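Local coordinates for homoserine O-acetyltransferase (Bacillus anthracis str. 'Ames Ancestor', PDB 3I1I), which probably transfers an acetyl group from acetyl-CoA to the hydroxyl of homoserine, an early step toward methionine, at residues A[26-31]-A[103-108]; A[91-96]-A[130-135]; A[10-15]-A[137-142]. One frame throughout, in Å; residues are numbered along the deposited sequence.

Interaction 1: A[26-31]-A[103-108]; sequences PVQMGY and HVITTG. With ACT (acetate ion), chain D.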
ATOM      1  N   PRO A  26      -5.659 -11.009  31.703  1.00 26.81           N
ATOM      2  CA  PRO A  26      -5.363  -9.779  32.447  1.00 26.25           C
ATOM      3  C   PRO A  26      -4.969  -8.615  31.513  1.00 26.11           C
ATOM      4  O   PRO A  26      -4.241  -8.808  30.530  1.00 24.44           O
ATOM      5  CB  PRO A  26      -4.153 -10.161  33.346  1.00 25.87           C
ATOM      6  CG  PRO A  26      -4.088 -11.648  33.345  1.00 26.27           C
ATOM      7  CD  PRO A  26      -4.775 -12.131  32.090  1.00 27.15           C
ATOM      8  N   VAL A  27      -5.408  -7.416  31.871  1.00 26.00           N
ATOM      9  CA  VAL A  27      -5.085  -6.211  31.118  1.00 26.24           C
ATOM     10  C   VAL A  27      -4.699  -5.075  32.067  1.00 26.98           C
ATOM     11  O   VAL A  27      -5.115  -5.059  33.222  1.00 27.45           O
ATOM     12  CB  VAL A  27      -6.310  -5.751  30.278  1.00 26.09           C
ATOM     13  CG1 VAL A  27      -6.744  -6.854  29.271  1.00 25.01           C
ATOM     14  CG2 VAL A  27      -7.428  -5.411  31.175  1.00 23.61           C
ATOM     15  N   GLN A  28      -3.915  -4.133  31.560  1.00 27.04           N
ATOM     16  CA  GLN A  28      -3.609  -2.882  32.249  1.00 27.18           C
ATOM     17  C   GLN A  28      -3.812  -1.742  31.255  1.00 27.05           C
ATOM     18  O   GLN A  28      -3.821  -1.952  30.055  1.00 26.51           O
ATOM     19  CB  GLN A  28      -2.172  -2.858  32.734  1.00 27.33           C
ATOM     20  CG  GLN A  28      -1.172  -3.191  31.614  1.00 30.16           C
ATOM     21  CD  GLN A  28       0.293  -3.087  32.016  1.00 31.22           C
ATOM     22  OE1 GLN A  28       0.626  -3.064  33.195  1.00 32.17           O
ATOM     23  NE2 GLN A  28       1.176  -2.990  31.009  1.00 29.98           N
HETATM   24  N   MSE A  29      -3.916  -0.532  31.784  1.00 26.86           N
HETATM   25  CA  MSE A  29      -4.266   0.625  31.019  1.00 26.12           C
HETATM   26  C   MSE A  29      -3.719   1.869  31.698  1.00 25.00           C
HETATM   27  O   MSE A  29      -4.113   2.199  32.805  1.00 24.32           O
HETATM   28  CB  MSE A  29      -5.782   0.709  30.919  1.00 26.55           C
HETATM   29  CG  MSE A  29      -6.288   1.748  29.924  1.00 28.54           C
HETATM   30 SE   MSE A  29      -8.237   1.871  30.008  0.65 32.23          SE
HETATM   31  CE  MSE A  29      -8.651   1.695  28.178  1.00 37.69           C
ATOM     32  N   GLY A  30      -2.835   2.590  31.031  1.00 23.88           N
ATOM     33  CA  GLY A  30      -2.351   3.835  31.605  1.00 23.91           C
ATOM     34  C   GLY A  30      -3.410   4.897  31.507  1.00 23.12           C
ATOM     35  O   GLY A  30      -4.269   4.808  30.673  1.00 23.71           O
ATOM     36  N   TYR A  31      -3.368   5.903  32.360  1.00 22.95           N
ATOM     37  CA  TYR A  31      -4.252   7.049  32.170  1.00 22.85           C
ATOM     38  C   TYR A  31      -3.693   8.252  32.881  1.00 22.92           C
ATOM     39  O   TYR A  31      -2.699   8.149  33.603  1.00 23.49           O
ATOM     40  CB  TYR A  31      -5.669   6.775  32.669  1.00 23.19           C
ATOM     41  CG  TYR A  31      -5.826   6.623  34.167  1.00 23.81           C
ATOM     42  CD1 TYR A  31      -6.267   7.672  34.938  1.00 23.95           C
ATOM     43  CD2 TYR A  31      -5.586   5.404  34.803  1.00 25.22           C
ATOM     44  CE1 TYR A  31      -6.418   7.541  36.315  1.00 25.11           C
ATOM     45  CE2 TYR A  31      -5.765   5.255  36.199  1.00 25.84           C
ATOM     46  CZ  TYR A  31      -6.173   6.325  36.944  1.00 25.92           C
ATOM     47  OH  TYR A  31      -6.349   6.222  38.315  1.00 27.39           O
ATOM     48  N   HIS A 103       6.362   6.117  28.913  1.00 36.37           N
ATOM     49  CA  HIS A 103       5.153   6.654  29.510  1.00 34.67           C
ATOM     50  C   HIS A 103       3.872   5.883  29.167  1.00 32.76           C
ATOM     51  O   HIS A 103       2.803   6.263  29.648  1.00 33.01           O
ATOM     52  CB  HIS A 103       4.927   8.071  29.028  1.00 35.20           C
ATOM     53  CG  HIS A 103       5.954   9.034  29.500  1.00 37.74           C
ATOM     54  ND1 HIS A 103       6.141   9.326  30.837  1.00 39.10           N
ATOM     55  CD2 HIS A 103       6.862   9.765  28.818  1.00 37.93           C
ATOM     56  CE1 HIS A 103       7.109  10.212  30.950  1.00 38.80           C
ATOM     57  NE2 HIS A 103       7.556  10.503  29.741  1.00 37.57           N
ATOM     58  N   VAL A 104       3.948   4.853  28.323  1.00 29.97           N
ATOM     59  CA  VAL A 104       2.746   4.184  27.820  1.00 27.40           C
ATOM     60  C   VAL A 104       2.488   2.928  28.612  1.00 27.08           C
ATOM     61  O   VAL A 104       3.390   2.137  28.823  1.00 27.65           O
ATOM     62  CB  VAL A 104       2.940   3.869  26.324  1.00 27.55           C
ATOM     63  CG1 VAL A 104       1.932   2.811  25.798  1.00 23.13           C
ATOM     64  CG2 VAL A 104       2.936   5.189  25.509  1.00 25.04           C
ATOM     65  N   ILE A 105       1.271   2.718  29.075  1.00 26.56           N
ATOM     66  CA  ILE A 105       0.950   1.470  29.773  1.00 26.01           C
ATOM     67  C   ILE A 105      -0.235   0.801  29.076  1.00 26.43           C
ATOM     68  O   ILE A 105      -1.350   1.322  29.086  1.00 25.86           O
ATOM     69  CB  ILE A 105       0.622   1.728  31.296  1.00 26.59           C
ATOM     70  CG1 ILE A 105       1.837   2.371  31.998  1.00 26.70           C
ATOM     71  CG2 ILE A 105       0.188   0.434  31.995  1.00 21.40           C
ATOM     72  CD1 ILE A 105       1.479   3.260  33.212  1.00 28.25           C
ATOM     73  N   THR A 106       0.023  -0.354  28.468  1.00 26.65           N
ATOM     74  CA  THR A 106      -0.927  -0.973  27.547  1.00 26.68           C
ATOM     75  C   THR A 106      -0.866  -2.483  27.697  1.00 26.48           C
ATOM     76  O   THR A 106       0.061  -2.997  28.314  1.00 26.43           O
ATOM     77  CB  THR A 106      -0.594  -0.615  26.073  1.00 26.58           C
ATOM     78  OG1 THR A 106      -1.743  -0.864  25.259  1.00 27.71           O
ATOM     79  CG2 THR A 106       0.595  -1.424  25.531  1.00 25.09           C
ATOM     80  N   THR A 107      -1.856  -3.165  27.141  1.00 25.70           N
ATOM     81  CA  THR A 107      -1.768  -4.604  26.933  1.00 26.30           C
ATOM     82  C   THR A 107      -1.917  -4.914  25.456  1.00 25.78           C
ATOM     83  O   THR A 107      -2.816  -4.413  24.811  1.00 25.02           O
ATOM     84  CB  THR A 107      -2.843  -5.363  27.731  1.00 26.64           C
ATOM     85  OG1 THR A 107      -2.760  -4.950  29.096  1.00 28.23           O
ATOM     86  CG2 THR A 107      -2.628  -6.879  27.631  1.00 25.57           C
ATOM     87  N   GLY A 108      -1.005  -5.726  24.936  1.00 26.14           N
ATOM     88  CA  GLY A 108      -0.911  -6.004  23.511  1.00 25.85           C
ATOM     89  C   GLY A 108       0.063  -7.133  23.188  1.00 26.24           C
ATOM     90  O   GLY A 108       0.490  -7.884  24.086  1.00 25.17           O
TER
HETATM   91  C   ACT D 503      -0.383  -7.405  31.379  1.00 60.56           C
HETATM   92  O   ACT D 503      -0.239  -8.608  31.017  1.00 60.32           O
HETATM   93  OXT ACT D 503      -0.053  -6.545  30.516  1.00 60.21           O
HETATM   94  CH3 ACT D 503      -0.912  -7.013  32.740  1.00 59.83           C
HETATM   95  O   HOH W   1      -4.311  -0.852  27.252  1.00 41.74           O

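Interaction 2: A[91-96]-A[130-135]; sequences TDNLCN and LDVARM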
ATOM      1  N   THR A  91      -7.018   7.920  28.553  1.00 23.27           N
ATOM      2  CA  THR A  91      -6.439   6.611  28.812  1.00 23.17           C
ATOM      3  C   THR A  91      -5.655   6.089  27.598  1.00 23.42           C
ATOM      4  O   THR A  91      -5.922   6.487  26.470  1.00 23.62           O
ATOM      5  CB  THR A  91      -7.574   5.588  29.136  1.00 23.04           C
ATOM      6  OG1 THR A  91      -8.395   5.407  27.981  1.00 24.80           O
ATOM      7  CG2 THR A  91      -8.465   6.069  30.309  1.00 21.79           C
ATOM      8  N   ASP A  92      -4.711   5.180  27.825  1.00 23.09           N
ATOM      9  CA  ASP A  92      -4.034   4.506  26.732  1.00 23.33           C
ATOM     10  C   ASP A  92      -4.912   3.363  26.163  1.00 23.30           C
ATOM     11  O   ASP A  92      -5.411   2.544  26.904  1.00 23.50           O
ATOM     12  CB  ASP A  92      -2.727   3.845  27.197  1.00 23.71           C
ATOM     13  CG  ASP A  92      -1.676   4.823  27.700  1.00 23.58           C
ATOM     14  OD1 ASP A  92      -1.511   5.926  27.134  1.00 21.19           O
ATOM     15  OD2 ASP A  92      -0.970   4.418  28.654  1.00 24.48           O
ATOM     16  N   ASN A  93      -5.024   3.277  24.844  1.00 22.91           N
ATOM     17  CA  ASN A  93      -5.765   2.217  24.194  1.00 22.54           C
ATOM     18  C   ASN A  93      -5.022   0.881  24.249  1.00 22.59           C
ATOM     19  O   ASN A  93      -3.774   0.841  24.289  1.00 22.07           O
ATOM     20  CB  ASN A  93      -6.025   2.605  22.745  1.00 22.26           C
ATOM     21  CG  ASN A  93      -6.878   3.815  22.615  1.00 22.35           C
ATOM     22  OD1 ASN A  93      -7.584   4.197  23.548  1.00 24.09           O
ATOM     23  ND2 ASN A  93      -6.852   4.436  21.437  1.00 22.06           N
ATOM     24  N   LEU A  94      -5.778  -0.213  24.267  1.00 22.55           N
ATOM     25  CA  LEU A  94      -5.192  -1.552  24.008  1.00 23.70           C
ATOM     26  C   LEU A  94      -4.290  -1.579  22.718  1.00 23.09           C
ATOM     27  O   LEU A  94      -4.548  -0.844  21.750  1.00 22.16           O
ATOM     28  CB  LEU A  94      -6.309  -2.589  23.809  1.00 24.45           C
ATOM     29  CG  LEU A  94      -7.078  -3.220  24.975  1.00 26.41           C
ATOM     30  CD1 LEU A  94      -8.283  -3.981  24.386  1.00 25.99           C
ATOM     31  CD2 LEU A  94      -6.146  -4.156  25.784  1.00 25.16           C
ATOM     32  N   CYS A  95      -3.267  -2.424  22.733  1.00 22.46           N
ATOM     33  CA  CYS A  95      -2.303  -2.524  21.651  1.00 23.12           C
ATOM     34  C   CYS A  95      -1.715  -1.172  21.209  1.00 24.03           C
ATOM     35  O   CYS A  95      -1.447  -0.966  20.009  1.00 22.95           O
ATOM     36  CB  CYS A  95      -2.937  -3.197  20.451  1.00 23.50           C
ATOM     37  SG  CYS A  95      -3.592  -4.817  20.842  1.00 23.29           S
ATOM     38  N   ASN A  96      -1.492  -0.271  22.174  1.00 24.35           N
ATOM     39  CA  ASN A  96      -0.957   1.032  21.854  1.00 25.26           C
ATOM     40  C   ASN A  96       0.298   0.814  21.029  1.00 26.24           C
ATOM     41  O   ASN A  96       1.121  -0.033  21.382  1.00 27.18           O
ATOM     42  CB  ASN A  96      -0.642   1.833  23.113  1.00 24.23           C
ATOM     43  CG  ASN A  96      -0.294   3.271  22.800  1.00 24.93           C
ATOM     44  OD1 ASN A  96       0.825   3.567  22.384  1.00 21.98           O
ATOM     45  ND2 ASN A  96      -1.245   4.183  23.017  1.00 24.21           N
ATOM     46  N   LEU A 130     -14.933  -1.085  21.058  1.00 24.02           N
ATOM     47  CA  LEU A 130     -15.876  -1.363  22.131  1.00 23.55           C
ATOM     48  C   LEU A 130     -15.141  -1.979  23.339  1.00 23.20           C
ATOM     49  O   LEU A 130     -15.439  -1.616  24.498  1.00 23.52           O
ATOM     50  CB  LEU A 130     -17.017  -2.216  21.654  1.00 23.06           C
ATOM     51  CG  LEU A 130     -18.022  -2.678  22.706  1.00 23.95           C
ATOM     52  CD1 LEU A 130     -18.503  -1.526  23.576  1.00 20.59           C
ATOM     53  CD2 LEU A 130     -19.195  -3.412  21.969  1.00 20.63           C
ATOM     54  N   ASP A 131     -14.155  -2.844  23.085  1.00 22.47           N
ATOM     55  CA  ASP A 131     -13.323  -3.376  24.186  1.00 22.07           C
ATOM     56  C   ASP A 131     -12.662  -2.259  24.971  1.00 22.41           C
ATOM     57  O   ASP A 131     -12.667  -2.293  26.200  1.00 22.53           O
ATOM     58  CB  ASP A 131     -12.268  -4.329  23.684  1.00 21.98           C
ATOM     59  CG  ASP A 131     -12.858  -5.650  23.229  1.00 22.40           C
ATOM     60  OD1 ASP A 131     -13.585  -6.247  24.040  1.00 25.34           O
ATOM     61  OD2 ASP A 131     -12.612  -6.090  22.076  1.00 22.14           O
ATOM     62  N   VAL A 132     -12.175  -1.230  24.268  1.00 21.63           N
ATOM     63  CA  VAL A 132     -11.549  -0.105  24.927  1.00 21.25           C
ATOM     64  C   VAL A 132     -12.568   0.689  25.801  1.00 22.14           C
ATOM     65  O   VAL A 132     -12.263   1.067  26.942  1.00 22.23           O
ATOM     66  CB  VAL A 132     -10.784   0.806  23.932  1.00 21.44           C
ATOM     67  CG1 VAL A 132     -10.340   2.101  24.612  1.00 17.68           C
ATOM     68  CG2 VAL A 132      -9.566   0.030  23.289  1.00 19.76           C
ATOM     69  N   ALA A 133     -13.763   0.900  25.271  1.00 21.95           N
ATOM     70  CA  ALA A 133     -14.832   1.566  25.978  1.00 22.18           C
ATOM     71  C   ALA A 133     -15.227   0.739  27.241  1.00 23.20           C
ATOM     72  O   ALA A 133     -15.450   1.305  28.307  1.00 23.34           O
ATOM     73  CB  ALA A 133     -16.036   1.769  25.029  1.00 20.54           C
ATOM     74  N   ARG A 134     -15.278  -0.587  27.138  1.00 24.11           N
ATOM     75  CA  ARG A 134     -15.627  -1.400  28.311  1.00 25.69           C
ATOM     76  C   ARG A 134     -14.560  -1.293  29.410  1.00 25.79           C
ATOM     77  O   ARG A 134     -14.895  -1.181  30.584  1.00 25.70           O
ATOM     78  CB  ARG A 134     -15.861  -2.861  27.953  1.00 26.38           C
ATOM     79  CG  ARG A 134     -16.940  -3.073  26.855  1.00 28.93           C
ATOM     80  CD  ARG A 134     -18.004  -3.982  27.372  1.00 34.32           C
ATOM     81  NE  ARG A 134     -19.031  -4.375  26.392  1.00 37.43           N
ATOM     82  CZ  ARG A 134     -20.253  -3.834  26.295  1.00 38.35           C
ATOM     83  NH1 ARG A 134     -20.650  -2.814  27.083  1.00 37.74           N
ATOM     84  NH2 ARG A 134     -21.085  -4.316  25.383  1.00 38.72           N
HETATM   85  N   MSE A 135     -13.285  -1.275  29.023  1.00 26.05           N
HETATM   86  CA  MSE A 135     -12.244  -1.104  29.994  1.00 26.66           C
HETATM   87  C   MSE A 135     -12.302   0.271  30.641  1.00 26.52           C
HETATM   88  O   MSE A 135     -12.274   0.360  31.849  1.00 27.49           O
HETATM   89  CB  MSE A 135     -10.892  -1.339  29.378  1.00 27.12           C
HETATM   90  CG  MSE A 135     -10.625  -2.809  29.174  1.00 30.78           C
HETATM   91 SE   MSE A 135      -9.057  -3.023  28.048  0.65 35.97          SE
HETATM   92  CE  MSE A 135      -7.779  -1.988  29.138  1.00 28.04           C
TER

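Interaction 3: A[10-15]-A[137-142]; sequences EKFILK and CELIKD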
ATOM      1  N   GLU A  10      -0.916   7.549  35.679  1.00 32.79           N
ATOM      2  CA  GLU A  10      -1.445   6.527  36.578  1.00 33.38           C
ATOM      3  C   GLU A  10      -1.623   5.230  35.811  1.00 33.19           C
ATOM      4  O   GLU A  10      -1.457   5.169  34.573  1.00 32.34           O
ATOM      5  CB  GLU A  10      -2.807   6.914  37.114  1.00 33.81           C
ATOM      6  CG  GLU A  10      -2.925   8.325  37.587  1.00 38.21           C
ATOM      7  CD  GLU A  10      -2.481   8.518  39.005  1.00 45.89           C
ATOM      8  OE1 GLU A  10      -2.756   9.644  39.506  1.00 54.24           O
ATOM      9  OE2 GLU A  10      -1.863   7.591  39.617  1.00 46.15           O
ATOM     10  N   LYS A  11      -2.018   4.202  36.553  1.00 32.82           N
ATOM     11  CA  LYS A  11      -2.143   2.863  36.010  1.00 33.04           C
ATOM     12  C   LYS A  11      -3.418   2.203  36.537  1.00 32.05           C
ATOM     13  O   LYS A  11      -3.677   2.240  37.724  1.00 32.88           O
ATOM     14  CB  LYS A  11      -0.905   2.070  36.428  1.00 33.09           C
ATOM     15  CG  LYS A  11      -0.921   0.603  36.105  1.00 36.47           C
ATOM     16  CD  LYS A  11       0.461  -0.016  36.404  1.00 41.26           C
ATOM     17  CE  LYS A  11       0.464  -1.543  36.245  1.00 43.37           C
ATOM     18  NZ  LYS A  11       1.811  -2.169  36.113  1.00 45.04           N
ATOM     19  N   PHE A  12      -4.212   1.614  35.654  1.00 31.23           N
ATOM     20  CA  PHE A  12      -5.381   0.840  36.028  1.00 30.34           C
ATOM     21  C   PHE A  12      -5.199  -0.590  35.550  1.00 30.50           C
ATOM     22  O   PHE A  12      -4.769  -0.821  34.419  1.00 31.02           O
ATOM     23  CB  PHE A  12      -6.623   1.444  35.397  1.00 30.03           C
ATOM     24  CG  PHE A  12      -7.895   0.671  35.673  1.00 28.53           C
ATOM     25  CD1 PHE A  12      -8.404   0.590  36.963  1.00 28.21           C
ATOM     26  CD2 PHE A  12      -8.582   0.032  34.646  1.00 26.74           C
ATOM     27  CE1 PHE A  12      -9.572  -0.113  37.228  1.00 26.84           C
ATOM     28  CE2 PHE A  12      -9.771  -0.643  34.883  1.00 25.89           C
ATOM     29  CZ  PHE A  12     -10.268  -0.721  36.199  1.00 27.46           C
ATOM     30  N   ILE A  13      -5.521  -1.545  36.412  1.00 30.56           N
ATOM     31  CA  ILE A  13      -5.350  -2.976  36.151  1.00 30.30           C
ATOM     32  C   ILE A  13      -6.661  -3.708  36.276  1.00 30.26           C
ATOM     33  O   ILE A  13      -7.486  -3.352  37.104  1.00 29.58           O
ATOM     34  CB  ILE A  13      -4.387  -3.582  37.194  1.00 31.29           C
ATOM     35  CG1 ILE A  13      -2.955  -3.510  36.672  1.00 32.99           C
ATOM     36  CG2 ILE A  13      -4.767  -5.023  37.608  1.00 29.24           C
ATOM     37  CD1 ILE A  13      -2.149  -2.455  37.363  1.00 33.46           C
ATOM     38  N   LEU A  14      -6.858  -4.708  35.426  1.00 30.66           N
ATOM     39  CA  LEU A  14      -7.906  -5.707  35.624  1.00 30.94           C
ATOM     40  C   LEU A  14      -7.238  -7.076  35.609  1.00 31.11           C
ATOM     41  O   LEU A  14      -6.407  -7.381  34.763  1.00 30.72           O
ATOM     42  CB  LEU A  14      -8.986  -5.613  34.574  1.00 30.72           C
ATOM     43  CG  LEU A  14      -9.832  -4.327  34.597  1.00 32.24           C
ATOM     44  CD1 LEU A  14     -10.560  -4.155  33.251  1.00 31.07           C
ATOM     45  CD2 LEU A  14     -10.863  -4.300  35.755  1.00 28.96           C
ATOM     46  N   LYS A  15      -7.568  -7.870  36.613  1.00 31.57           N
ATOM     47  CA  LYS A  15      -6.943  -9.159  36.802  1.00 31.52           C
ATOM     48  C   LYS A  15      -7.415 -10.096  35.708  1.00 31.02           C
ATOM     49  O   LYS A  15      -6.662 -10.950  35.252  1.00 30.12           O
ATOM     50  CB  LYS A  15      -7.291  -9.729  38.175  1.00 31.69           C
ATOM     51  CG  LYS A  15      -6.522  -9.118  39.329  1.00 33.01           C
ATOM     52  CD  LYS A  15      -7.001  -9.698  40.632  1.00 34.21           C
ATOM     53  CE  LYS A  15      -6.119  -9.343  41.816  1.00 36.57           C
ATOM     54  NZ  LYS A  15      -6.941  -9.462  43.074  1.00 37.98           N
ATOM     55  N   CYS A 137     -14.808   2.200  31.073  1.00 26.24           N
ATOM     56  CA  CYS A 137     -15.949   2.241  31.925  1.00 26.87           C
ATOM     57  C   CYS A 137     -15.687   1.603  33.301  1.00 27.03           C
ATOM     58  O   CYS A 137     -16.171   2.115  34.317  1.00 25.68           O
ATOM     59  CB  CYS A 137     -17.111   1.541  31.247  1.00 27.65           C
ATOM     60  SG  CYS A 137     -18.621   1.762  32.137  1.00 28.19           S
ATOM     61  N   GLU A 138     -14.920   0.510  33.337  1.00 27.23           N
ATOM     62  CA  GLU A 138     -14.554  -0.096  34.614  1.00 27.81           C
ATOM     63  C   GLU A 138     -13.772   0.880  35.433  1.00 26.44           C
ATOM     64  O   GLU A 138     -13.977   0.979  36.647  1.00 25.04           O
ATOM     65  CB  GLU A 138     -13.668  -1.313  34.466  1.00 28.76           C
ATOM     66  CG  GLU A 138     -14.250  -2.388  33.628  1.00 35.70           C
ATOM     67  CD  GLU A 138     -15.118  -3.294  34.409  1.00 44.58           C
ATOM     68  OE1 GLU A 138     -14.693  -4.475  34.551  1.00 52.43           O
ATOM     69  OE2 GLU A 138     -16.208  -2.832  34.859  1.00 49.60           O
ATOM     70  N   LEU A 139     -12.835   1.558  34.776  1.00 25.77           N
ATOM     71  CA  LEU A 139     -12.033   2.568  35.470  1.00 25.58           C
ATOM     72  C   LEU A 139     -12.919   3.701  35.977  1.00 24.66           C
ATOM     73  O   LEU A 139     -12.826   4.071  37.114  1.00 23.39           O
ATOM     74  CB  LEU A 139     -10.905   3.118  34.577  1.00 25.91           C
ATOM     75  CG  LEU A 139     -10.209   4.416  35.044  1.00 24.99           C
ATOM     76  CD1 LEU A 139      -9.771   4.243  36.487  1.00 26.65           C
ATOM     77  CD2 LEU A 139      -9.013   4.798  34.159  1.00 24.53           C
ATOM     78  N   ILE A 140     -13.781   4.243  35.126  1.00 24.71           N
ATOM     79  CA  ILE A 140     -14.673   5.345  35.533  1.00 25.15           C
ATOM     80  C   ILE A 140     -15.537   4.927  36.754  1.00 25.77           C
ATOM     81  O   ILE A 140     -15.630   5.656  37.742  1.00 24.70           O
ATOM     82  CB  ILE A 140     -15.577   5.783  34.348  1.00 24.95           C
ATOM     83  CG1 ILE A 140     -14.708   6.374  33.199  1.00 27.05           C
ATOM     84  CG2 ILE A 140     -16.598   6.808  34.777  1.00 23.12           C
ATOM     85  CD1 ILE A 140     -13.977   7.658  33.586  1.00 25.15           C
ATOM     86  N   LYS A 141     -16.132   3.739  36.681  1.00 26.19           N
ATOM     87  CA  LYS A 141     -16.964   3.245  37.762  1.00 27.59           C
ATOM     88  C   LYS A 141     -16.141   3.075  39.031  1.00 27.47           C
ATOM     89  O   LYS A 141     -16.526   3.564  40.092  1.00 27.05           O
ATOM     90  CB  LYS A 141     -17.714   1.960  37.392  1.00 27.64           C
ATOM     91  CG  LYS A 141     -18.852   2.204  36.352  1.00 31.81           C
ATOM     92  CD  LYS A 141     -19.805   0.953  36.114  1.00 37.51           C
ATOM     93  CE  LYS A 141     -19.197  -0.170  35.182  1.00 41.62           C
ATOM     94  NZ  LYS A 141     -20.217  -1.100  34.443  1.00 43.65           N
ATOM     95  N   ASP A 142     -14.967   2.480  38.897  1.00 28.01           N
ATOM     96  CA  ASP A 142     -14.118   2.248  40.038  1.00 28.68           C
ATOM     97  C   ASP A 142     -13.616   3.525  40.662  1.00 29.20           C
ATOM     98  O   ASP A 142     -13.257   3.511  41.842  1.00 30.34           O
ATOM     99  CB  ASP A 142     -12.942   1.340  39.702  1.00 28.50           C
ATOM    100  CG  ASP A 142     -13.357  -0.104  39.515  1.00 29.32           C
ATOM    101  OD1 ASP A 142     -14.523  -0.445  39.777  1.00 28.89           O
ATOM    102  OD2 ASP A 142     -12.517  -0.911  39.093  1.00 31.27           O
TER

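Interaction 1: A[26-31]-A[103-108]
The carboxamide of Q28 lies between two neighbours. I105 CG2 sits over one face, 3.5 Å from Q28 CD and nearly equidistant from the amide O and N, while an acetate ion, probably from the crystallisation liquor, is on the opposite side, with its OXT 3.7 Å from Q28 CG. At the edge, Q28 NE2 donates to T106 O across 2.9 Å in an almost straight bond. The acceptor is practically in the amide plane, but the donor stands 35° above the carbonyl plane of T106. Q28 reaches it because CG is tucked between backbone N and carbonyl carbon (chi1 52°), with the chain running straight out from there. The other end of the amide, OE1, has a weak bond to K11 NZ.

The main chains run roughly antiparallel. G30 N donates to I105 O at 2.8 Å, and with no side chain on G30, I105 CB comes within 3.7 Å of G30 CA. Two residues along each segment, at Q28 and T107, a side chain takes over: T107 OG1, rather than a carbonyl, accepts the Q28 N-H at 2.8 Å and 168°. A water donates to Q28 O and is held weakly by T107 N. The T106 hydroxyl turns away to N93 O.

Beyond the G30-D92 backbone bond, where 24-34 leaves strand 87-91, loop 103-108 thus takes up the N-H groups of G30 and Q28, while V27, M29 and Y31 pair with strand 10-18. Carbonyl, hydroxyl and water together satisfy G30 N, Q28 N and Q28 O in a largely buried setting, without regular sheet pairing.

Interaction 2: A[91-96]-A[130-135]
L94 and M135, a selenomethionine, make the main apolar contact. The selenium rests against the fork of the leucine, 3.7 Å from L94 CG and 3.9 Å from both CD1 and CD2, so it meets the branch point rather than one methyl. The bend at the last torsion of M135 (chi3 56°) turns its terminal methyl aside and leaves SE to do the touching. L94 CD1 also reaches D131 CB at 4.1 Å; the carboxylate of that residue is engaged otherwise, its OD1 bound by E20 N and Y17 OH.

Contacts between methyls and polar atoms belong to V132, which straddles the start of the turn. Its CG2 lies 3.9 Å from L94 N, while CG1, anti to the backbone N (chi1 170°), meets N93 OD1 at 3.6 Å, the two side chains crossing at about a right angle. No polar bond joins the segments here.

Residues 93-96 form a type II beta turn just beyond strand 87-91, with N93 N bonded to H49 NE2. The helix 129-142 that receives it leads on to strand 150-154, parallel to 87-91 with one strand between: a beta-alpha-beta crossover of the alpha/beta hydrolase fold.

Interaction 3: A[10-15]-A[137-142]
This is helix-on-sheet packing at the border of an alpha/beta hydrolase fold: the outermost strand of the main sheet within the chain, 10-18, lies across the last turns of helix 129-142. Strand 10-14 and helix 137-142 approach to 9.6 Å between axes, at 107°, and F12 supplies the largest share of the contact.

Extended away from its backbone N (chi1 177°), F12 carries its ring towards the helix, where L139 covers one face. L139 CB stands 3.9 Å from the ring centroid and only 12° off the normal, a CH-pi contact. The two side chains slide past each other in opposite directions, which brings L139 CD1 back to 3.9 Å from F12 CD1, near the root of the ring. The far end of the ring presses on the helix backbone, with F12 CZ 3.7 Å from L139 N, and it meets E138 CB obliquely. Y31 of the adjoining strand packs against both F12 and L139.

L14, two residues on, points the same way and crosses E138 at about a right angle. L14 CD1 touches the aliphatic part at E138 CG, 4.1 Å away, and the bend at the second torsion of the glutamate turns its carboxylate so that E138 OE1 lies 4.0 Å from L14 CD2.

The second subunit borders this corner: its Q336 NE2 binds D142 O, its E307 O accepts from K15 NZ, and its H170 NE2 is hydrogen-bonded to K11 NZ. At the ring's edge, in plane, D142 OD2 lies 3.6 Å from F12 CE1, where the carboxylate charge probably meets the slightly positive ring hydrogens.

The three contacts cluster at one border of the main sheet, their centres 9 to 11 Å apart. Interactions 1 and 3 share neighbouring antiparallel strands, joined by M29 N to F12 O and E10 N to Y31 O. Interactions 2 and 3 use successive parts of helix 129-142. Interactions 1 and 2 meet through the loop after strand 87-91, where I105 N is probably hydrogen-bonded to D92 OD2. Along the chain, interactions 1 and 2 alternate their segments, and both are nested within the span closed by interaction 3. The N-terminal strands are thereby tied to the alpha/beta core, and interaction 3 borders the second subunit.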